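PDB 2RBD: BH2358 protein from Bacillus halodurans C-125, which is of unknown function but is probably a spore coat component, built as a ferritin-like bundle of long helices. Local coordinates for residues 49-54 and 145-150; 67-72 and 125-130. All blocks are in the same frame, centred on the assembly; numbering follows the deposited sequence.

Interactions 1 and 2 pin the same two helices, 46-72 and 128-155, near opposite ends of the pair. Along the chain the segments come in the order 49-54, 67-72, 125-130, 145-150, so the first pairs with the last and the inner two with each other, as antiparallel helices require. The centres of the two contacts lie about 28 Å apart on opposite sides of the chain's centre, and their nearest atoms are about 16 Å apart. Between 72 and 125 come the long connection and helix 100-124. Residues of segments 125-130 and 145-150 (I126, E128, L149 and K150) pack on the second subunit, at both ends of helix 128-155.

Interaction 1 of 2, residues 49-54 and 145-150; sequences KNLIDE and GGKMLK
The carboxylate of E54 is the flat group here, and the ammonium of K147 comes to it on the syn lone pair of OE1, the side that faces the other oxygen. NZ of K147 is 2.5 Å from OE1 of E54 in a salt bridge; this is shorter than usual, and the exact length is doubtful. E54 reaches it with an extended chain, its CG anti to the backbone N (chi1 180°), whereas the lysine bends at its last two torsions, and the two side chains cross at about a right angle.

Next to this bridge L51 points toward the other helix. Its CD2 lies 4.0 Å from CB of K147, against the aliphatic stem that makes lysine suitable at a partly apolar border. The other methyl, CD1, meets SE of selenomethionine M148 at 4.0 Å, the two side chains running past each other in opposite directions. Methionine's long unbranched chain suits the place, the selenium standing where sulfur would be: it bends at chi2 and chi3 to bring SE to CD1 and CB of L51, and also packs on S104, I107 and S108 of helix 100-124. L51 further touches F144 and L151.

The axes of the two short segments are 11.3 Å apart and run at 167° to each other. M148 is buried against helix 100-124 and L51 lies between the two helices, while I52, turned away, packs on helices 16-42 and 100-124. Such near-antiparallel packing of neighbouring long helices is consistent with an up-and-down helical bundle and with the ferritin clan.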
# COMPACT_ATOMS: atom_id res chain seq x y z
N LYS A 49 -18.74 21.04 -7.90
CA LYS A 49 -17.83 22.13 -8.15
C LYS A 49 -17.29 22.73 -6.85
O LYS A 49 -16.10 23.02 -6.71
CB LYS A 49 -18.53 23.20 -8.96
CG LYS A 49 -17.62 24.05 -9.78
CD LYS A 49 -18.42 24.96 -10.76
CE LYS A 49 -19.37 24.18 -11.70
NZ LYS A 49 -20.17 25.09 -12.59
N ASN A 50 -18.18 22.89 -5.88
CA ASN A 50 -17.76 23.45 -4.63
C ASN A 50 -16.72 22.59 -3.93
O ASN A 50 -15.79 23.09 -3.32
CB ASN A 50 -18.94 23.62 -3.68
CG ASN A 50 -19.81 24.83 -4.02
OD1 ASN A 50 -19.38 25.78 -4.65
ND2 ASN A 50 -21.07 24.77 -3.58
N LEU A 51 -16.91 21.29 -3.99
CA LEU A 51 -15.97 20.36 -3.36
C LEU A 51 -14.63 20.30 -4.10
O LEU A 51 -13.58 20.16 -3.47
CB LEU A 51 -16.59 18.98 -3.21
CG LEU A 51 -17.57 18.84 -2.03
CD1 LEU A 51 -18.47 17.59 -2.14
CD2 LEU A 51 -16.81 18.84 -0.69
N ILE A 52 -14.65 20.44 -5.43
CA ILE A 52 -13.40 20.48 -6.20
C ILE A 52 -12.63 21.72 -5.78
O ILE A 52 -11.43 21.67 -5.55
CB ILE A 52 -13.64 20.50 -7.73
CG1 ILE A 52 -14.40 19.28 -8.24
CG2 ILE A 52 -12.26 20.68 -8.45
CD1 ILE A 52 -14.84 19.42 -9.70
N ASP A 53 -13.34 22.85 -5.69
CA ASP A 53 -12.69 24.08 -5.24
C ASP A 53 -12.10 23.91 -3.84
O ASP A 53 -11.00 24.36 -3.55
CB ASP A 53 -13.70 25.23 -5.21
CG ASP A 53 -13.86 25.94 -6.55
OD1 ASP A 53 -12.94 25.89 -7.40
OD2 ASP A 53 -14.92 26.59 -6.73
N GLU A 54 -12.81 23.24 -2.96
CA GLU A 54 -12.30 23.00 -1.63
C GLU A 54 -11.05 22.12 -1.65
O GLU A 54 -10.11 22.36 -0.91
CB GLU A 54 -13.38 22.34 -0.80
CG GLU A 54 -12.90 22.06 0.62
CD GLU A 54 -13.93 21.45 1.54
OE1 GLU A 54 -15.13 21.43 1.14
OE2 GLU A 54 -13.48 21.01 2.65
N GLY A 145 -12.78 13.23 2.55
CA GLY A 145 -13.28 11.98 2.01
C GLY A 145 -14.69 11.67 2.43
O GLY A 145 -15.49 11.16 1.64
N GLY A 146 -15.02 11.98 3.68
CA GLY A 146 -16.39 11.76 4.16
C GLY A 146 -17.42 12.65 3.45
O GLY A 146 -18.54 12.22 3.17
N LYS A 147 -17.03 13.87 3.14
CA LYS A 147 -17.84 14.78 2.32
C LYS A 147 -18.05 14.27 0.91
O LYS A 147 -19.15 14.37 0.37
CB LYS A 147 -17.22 16.17 2.27
CG LYS A 147 -17.21 16.94 3.55
CD LYS A 147 -16.32 18.16 3.27
CE LYS A 147 -16.77 19.40 3.91
NZ LYS A 147 -16.59 20.53 2.97
N MSE A 148 -17.00 13.73 0.28
CA MSE A 148 -17.16 13.09 -1.03
C MSE A 148 -18.11 11.91 -1.00
O MSE A 148 -18.91 11.77 -1.87
CB MSE A 148 -15.77 12.67 -1.58
CG MSE A 148 -14.85 13.83 -1.92
SE MSE A 148 -15.53 15.08 -3.25
CE MSE A 148 -15.97 13.85 -4.69
N LEU A 149 -18.02 11.06 0.02
CA LEU A 149 -18.92 9.94 0.13
C LEU A 149 -20.36 10.43 0.25
O LEU A 149 -21.25 9.89 -0.40
CB LEU A 149 -18.54 9.09 1.33
CG LEU A 149 -19.38 7.84 1.61
CD1 LEU A 149 -19.36 6.94 0.36
CD2 LEU A 149 -18.86 7.13 2.87
N LYS A 150 -20.58 11.45 1.08
CA LYS A 150 -21.94 12.04 1.25
C LYS A 150 -22.49 12.56 -0.09
O LYS A 150 -23.64 12.29 -0.46
CB LYS A 150 -21.91 13.15 2.28
CG LYS A 150 -21.96 12.64 3.70
CD LYS A 150 -21.69 13.73 4.71
CE LYS A 150 -21.57 13.16 6.13
NZ LYS A 150 -21.31 14.28 7.08

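Interaction 2 of 2, residues 67-72 and 125-130; sequences EELLRS and SIREDV
L69 lies nearest V130 in register, their CA atoms 8.8 Å apart, in the C-terminal part of helix 46-72 and where the chain turns into helix 128-155. Residues 125-127 are not helical; R127 holds the N-cap position, and a weak backbone bond from V130 N to R127 O (3.1 Å) marks the first turn.

L69 is the side chain that bridges the two segments. With its CG trans to the main-chain nitrogen (chi1 178°), it extends its two methyls to different neighbours. CD1 lies obliquely to the guanidinium of R127, 3.5 Å from NH2, and CD2 packs on CG2 of V130 at 4.3 Å. The branched leucine thus suits a place that is polar on one side and apolar on the other.

R127 grips D129 side-on with two nitrogens. NE bonds OD1 at 2.8 Å, in the guanidinium plane and on the syn lone pair of that oxygen, while NH2 reaches OD2 almost straight, at 176°. Chi1 of D129 (61°) sets CG between the backbone N and carbonyl carbon, which turns the carboxylate back to the arginine. The remaining nitrogen, NH1, bonds E12 O and N73 OD1; N73 in turn donates to L69 O, so one asparagine ties the arginine to the backbone at L69.

D129, in the first turn of helix 128-155, probably also interacts favourably with the helix dipole, and with R127 buried, its pairing with D129 probably offsets the cost of burying the charge. No hydrogen bond joins the two segments directly: they meet through the leucine, whose methyl lies against an already paired guanidinium.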
# COMPACT_ATOMS: atom_id res chain seq x y z
N GLU A 67 6.36 23.16 0.68
CA GLU A 67 7.35 23.98 -0.01
C GLU A 67 8.25 24.65 1.02
O GLU A 67 9.46 24.74 0.81
CB GLU A 67 6.68 24.97 -0.97
CG GLU A 67 6.05 24.23 -2.17
CD GLU A 67 5.48 25.13 -3.25
OE1 GLU A 67 5.08 26.28 -2.92
OE2 GLU A 67 5.45 24.70 -4.42
N GLU A 68 7.71 25.07 2.14
CA GLU A 68 8.56 25.68 3.18
C GLU A 68 9.52 24.65 3.76
O GLU A 68 10.70 24.95 3.99
CB GLU A 68 7.70 26.31 4.27
CG GLU A 68 8.52 26.86 5.47
CD GLU A 68 9.61 27.90 5.05
OE1 GLU A 68 9.37 28.70 4.09
OE2 GLU A 68 10.70 27.93 5.69
N LEU A 69 9.05 23.43 3.96
CA LEU A 69 9.92 22.35 4.44
C LEU A 69 11.04 22.08 3.48
O LEU A 69 12.22 22.09 3.85
CB LEU A 69 9.09 21.06 4.66
CG LEU A 69 9.88 19.82 5.10
CD1 LEU A 69 10.44 20.00 6.51
CD2 LEU A 69 9.01 18.55 4.98
N LEU A 70 10.71 21.90 2.21
CA LEU A 70 11.75 21.65 1.21
C LEU A 70 12.69 22.82 1.00
O LEU A 70 13.91 22.62 0.91
CB LEU A 70 11.15 21.19 -0.11
CG LEU A 70 10.40 19.87 -0.03
CD1 LEU A 70 9.98 19.51 -1.46
CD2 LEU A 70 11.19 18.76 0.62
N ARG A 71 12.14 24.02 0.96
CA ARG A 71 12.99 25.22 0.76
C ARG A 71 13.98 25.40 1.92
O ARG A 71 15.11 25.86 1.72
CB ARG A 71 12.16 26.49 0.59
CG ARG A 71 11.53 26.66 -0.79
CD ARG A 71 11.05 28.12 -0.97
NE ARG A 71 10.30 28.51 0.21
CZ ARG A 71 8.98 28.52 0.29
NH1 ARG A 71 8.21 28.26 -0.78
NH2 ARG A 71 8.41 28.83 1.45
N SER A 72 13.56 25.05 3.15
CA SER A 72 14.41 25.21 4.32
C SER A 72 15.44 24.09 4.44
O SER A 72 16.30 24.13 5.31
CB SER A 72 13.58 25.19 5.61
OG SER A 72 12.55 26.16 5.59
N SER A 125 8.75 8.14 8.78
CA SER A 125 9.36 9.36 9.31
C SER A 125 10.17 9.13 10.58
O SER A 125 9.82 8.32 11.41
CB SER A 125 8.29 10.41 9.64
OG SER A 125 7.75 10.95 8.45
N ILE A 126 11.28 9.84 10.67
CA ILE A 126 12.12 9.88 11.87
C ILE A 126 12.11 11.28 12.44
O ILE A 126 12.06 11.44 13.65
CB ILE A 126 13.54 9.43 11.55
CG1 ILE A 126 13.54 7.97 11.12
CG2 ILE A 126 14.45 9.63 12.78
CD1 ILE A 126 14.93 7.38 10.80
N ARG A 127 12.05 12.29 11.59
CA ARG A 127 11.87 13.65 12.10
C ARG A 127 10.44 13.87 12.52
O ARG A 127 9.50 13.69 11.73
CB ARG A 127 12.35 14.69 11.08
CG ARG A 127 13.51 15.52 11.63
CD ARG A 127 14.06 16.48 10.65
NE ARG A 127 13.14 17.55 10.30
CZ ARG A 127 13.47 18.54 9.48
NH1 ARG A 127 14.69 18.63 8.98
NH2 ARG A 127 12.59 19.46 9.18
N GLU A 128 10.25 14.26 13.79
CA GLU A 128 8.91 14.34 14.36
C GLU A 128 7.99 15.35 13.67
O GLU A 128 6.78 15.16 13.60
CB GLU A 128 8.99 14.66 15.87
CG GLU A 128 9.62 13.57 16.68
CD GLU A 128 9.83 13.96 18.18
OE1 GLU A 128 9.83 15.17 18.51
OE2 GLU A 128 9.99 13.03 19.01
N ASP A 129 8.57 16.44 13.18
CA ASP A 129 7.79 17.46 12.48
C ASP A 129 7.15 16.93 11.20
O ASP A 129 6.07 17.38 10.81
CB ASP A 129 8.63 18.72 12.20
CG ASP A 129 9.84 18.46 11.30
OD1 ASP A 129 10.62 17.51 11.55
OD2 ASP A 129 10.03 19.24 10.34
N VAL A 130 7.87 16.06 10.50
CA VAL A 130 7.37 15.45 9.24
C VAL A 130 6.19 14.53 9.56
O VAL A 130 5.13 14.63 8.94
CB VAL A 130 8.49 14.72 8.44
CG1 VAL A 130 7.92 14.05 7.16
CG2 VAL A 130 9.67 15.68 8.09